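Local coordinates for copper chaperone CopZ (Staphylococcus aureus, PDB 6FF2), which sequesters and carries copper(I) within the cell and delivers it to the copper-exporting P-type ATPase CopA, at residues A23-I27 with D28-S32. Sequence-based numbering, arbitrary orientation.
With MG (magnesium ion), chain E.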
ATOM      1  N   ALA A  23      10.931   6.212  -2.147  1.00 15.73           N
ATOM      2  CA  ALA A  23      11.161   7.009  -3.363  1.00 16.82           C
ATOM      3  C   ALA A  23      11.999   8.249  -3.045  1.00 15.86           C
ATOM      4  O   ALA A  23      12.913   8.589  -3.763  1.00 18.40           O
ATOM      5  CB  ALA A  23       9.830   7.430  -3.955  1.00 18.16           C
ATOM      6  N   LEU A  24      11.687   8.868  -1.920  1.00 13.45           N
ATOM      7  CA  LEU A  24      12.446  10.057  -1.507  1.00 14.28           C
ATOM      8  C   LEU A  24      13.866   9.729  -1.125  1.00 15.74           C
ATOM      9  O   LEU A  24      14.762  10.428  -1.508  1.00 15.41           O
ATOM     10  CB  LEU A  24      11.711  10.809  -0.402  1.00 12.67           C
ATOM     11  CG  LEU A  24      10.389  11.505  -0.839  1.00 13.13           C
ATOM     12  CD1 LEU A  24       9.510  11.896   0.360  1.00 12.64           C
ATOM     13  CD2 LEU A  24      10.724  12.743  -1.696  1.00 13.66           C
ATOM     14  N   ASN A  25      14.058   8.675  -0.323  1.00 13.80           N
ATOM     15  CA  ASN A  25      15.411   8.264   0.067  1.00 16.60           C
ATOM     16  C   ASN A  25      16.294   7.760  -1.067  1.00 17.36           C
ATOM     17  O   ASN A  25      17.529   7.716  -0.923  1.00 22.42           O
ATOM     18  CB  ASN A  25      15.332   7.253   1.206  1.00 15.91           C
ATOM     19  CG  ASN A  25      15.063   7.904   2.525  1.00 19.28           C
ATOM     20  OD1 ASN A  25      15.824   8.777   2.953  1.00 23.75           O
ATOM     21  ND2 ASN A  25      14.027   7.457   3.219  1.00 20.79           N
ATOM     22  N   ASN A  26      15.719   7.380  -2.186  1.00 18.84           N
ATOM     23  CA  ASN A  26      16.485   7.039  -3.379  1.00 20.44           C
ATOM     24  C   ASN A  26      17.180   8.203  -4.020  1.00 20.37           C
ATOM     25  O   ASN A  26      18.049   7.982  -4.825  1.00 25.11           O
ATOM     26  CB  ASN A  26      15.579   6.428  -4.461  1.00 24.85           C
ATOM     27  CG  ASN A  26      16.378   5.795  -5.571  1.00 29.46           C
ATOM     28  OD1 ASN A  26      17.203   4.900  -5.306  1.00 42.66           O
ATOM     29  ND2 ASN A  26      16.195   6.279  -6.803  1.00 36.22           N
ATOM     30  N   ILE A  27      16.750   9.443  -3.725  1.00 17.01           N
ATOM     31  CA  ILE A  27      17.334  10.606  -4.340  1.00 15.96           C
ATOM     32  C   ILE A  27      18.633  10.950  -3.631  1.00 16.76           C
ATOM     33  O   ILE A  27      18.623  11.134  -2.402  1.00 17.84           O
ATOM     34  CB  ILE A  27      16.404  11.820  -4.312  1.00 17.41           C
ATOM     35  CG1 ILE A  27      14.974  11.490  -4.837  1.00 17.73           C
ATOM     36  CG2 ILE A  27      17.059  12.978  -5.046  1.00 22.12           C
ATOM     37  CD1 ILE A  27      13.910  12.562  -4.561  1.00 21.30           C
ATOM     38  N   ASP A  28      19.696  11.138  -4.405  1.00 16.28           N
ATOM     39  CA  ASP A  28      20.989  11.549  -3.827  1.00 17.70           C
ATOM     40  C   ASP A  28      20.847  12.954  -3.281  1.00 17.42           C
ATOM     41  O   ASP A  28      20.350  13.876  -3.956  1.00 18.79           O
ATOM     42  CB  ASP A  28      22.090  11.503  -4.889  1.00 20.15           C
ATOM     43  CG  ASP A  28      23.493  11.870  -4.348  1.00 27.12           C
ATOM     44  OD1 ASP A  28      23.791  11.486  -3.195  1.00 30.47           O
ATOM     45  OD2 ASP A  28      24.303  12.563  -5.053  1.00 41.04           O
ATOM     46  N   GLY A  29      21.247  13.094  -2.011  1.00 16.01           N
ATOM     47  CA  GLY A  29      21.116  14.349  -1.263  1.00 15.07           C
ATOM     48  C   GLY A  29      19.958  14.399  -0.276  1.00 13.07           C
ATOM     49  O   GLY A  29      19.870  15.289   0.587  1.00 12.36           O
ATOM     50  N   VAL A  30      18.987  13.459  -0.403  1.00 12.13           N
ATOM     51  CA  VAL A  30      17.961  13.277   0.640  1.00 13.28           C
ATOM     52  C   VAL A  30      18.519  12.367   1.687  1.00 13.52           C
ATOM     53  O   VAL A  30      19.026  11.293   1.408  1.00 14.25           O
ATOM     54  CB  VAL A  30      16.684  12.676   0.064  1.00 11.72           C
ATOM     55  CG1 VAL A  30      15.734  12.285   1.168  1.00 12.88           C
ATOM     56  CG2 VAL A  30      16.043  13.674  -0.863  1.00 12.40           C
ATOM     57  N   THR A  31      18.489  12.882   2.917  1.00 12.47           N
ATOM     58  CA  THR A  31      19.045  12.195   4.080  1.00 12.43           C
ATOM     59  C   THR A  31      18.012  11.304   4.758  1.00 11.79           C
ATOM     60  O   THR A  31      18.331  10.192   5.153  1.00 15.80           O
ATOM     61  CB  THR A  31      19.665  13.212   5.029  1.00 13.58           C
ATOM     62  OG1 THR A  31      20.605  14.016   4.274  1.00 15.16           O
ATOM     63  CG2 THR A  31      20.303  12.534   6.170  1.00 15.87           C
ATOM     64  N   SER A  32      16.775  11.787   4.896  1.00 12.36           N
ATOM     65  CA  SER A  32      15.706  10.996   5.417  1.00 11.85           C
ATOM     66  C   SER A  32      14.368  11.568   5.001  1.00 12.04           C
ATOM     67  O   SER A  32      14.262  12.745   4.602  1.00 10.89           O
ATOM     68  CB  SER A  32      15.820  10.952   6.963  1.00 13.42           C
ATOM     69  OG  SER A  32      15.474  12.175   7.562  1.00 15.02           O
TER
HETATM   70 MG    MG E 103      19.176   7.555   0.270  1.00 35.04          MG
HETATM   71  O   HOH W   1      18.305   8.767   2.030  1.00 25.34           O
HETATM   72  O   HOH W   2      19.707   9.366  -0.671  1.00 22.95           O
HETATM   73  O   HOH W   3      20.855   7.970   1.204  1.00 32.41           O
HETATM   74  O   HOH W   4      18.483   5.957   1.320  1.00 32.94           O
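Val30 packs back on the last turn of helix 14-25: its CB lies 3.3 Å from Leu24 O, and both methyls, CG1 and CG2, straddle that same oxygen, which also accepts from Ile27 N (3.1 Å). With CG1 anti to the backbone N (chi1 171°), CG2 is turned to Ile27, 3.9 Å from its CB. In the type II turn from Ile27 to Val30, Val30 N donates to Ile27 O at 3.1 Å, fairly straight (158°) but from above the carbonyl plane. Gly29 fills the third turn position, where its positive phi of 102° would press a side chain on the carbonyl oxygen before it.

Against this tightly packed side stands a hydrated one. A magnesium ion is bound by Asn25 O at 2.0 Å and by four waters. Two of these link Asn25 OD1, Ile27 O and Val30 O: one donates to Asn25 OD1 (2.6 Å) and Val30 O, another bridges Ile27 O and Val30 O. Asp28 OD1 forms a salt bridge with Lys50 NZ.

Within the ferredoxin-like HMA fold, the turn links helix 14-25 to edge strand 30-36, which starts with a classic bulge, Thr31 and Ser32 facing Gln45. Leu24 and Val30 reach Val44 of strand 41-46, while Ile27 meets Gln55 and Ala59 of helix 53-62.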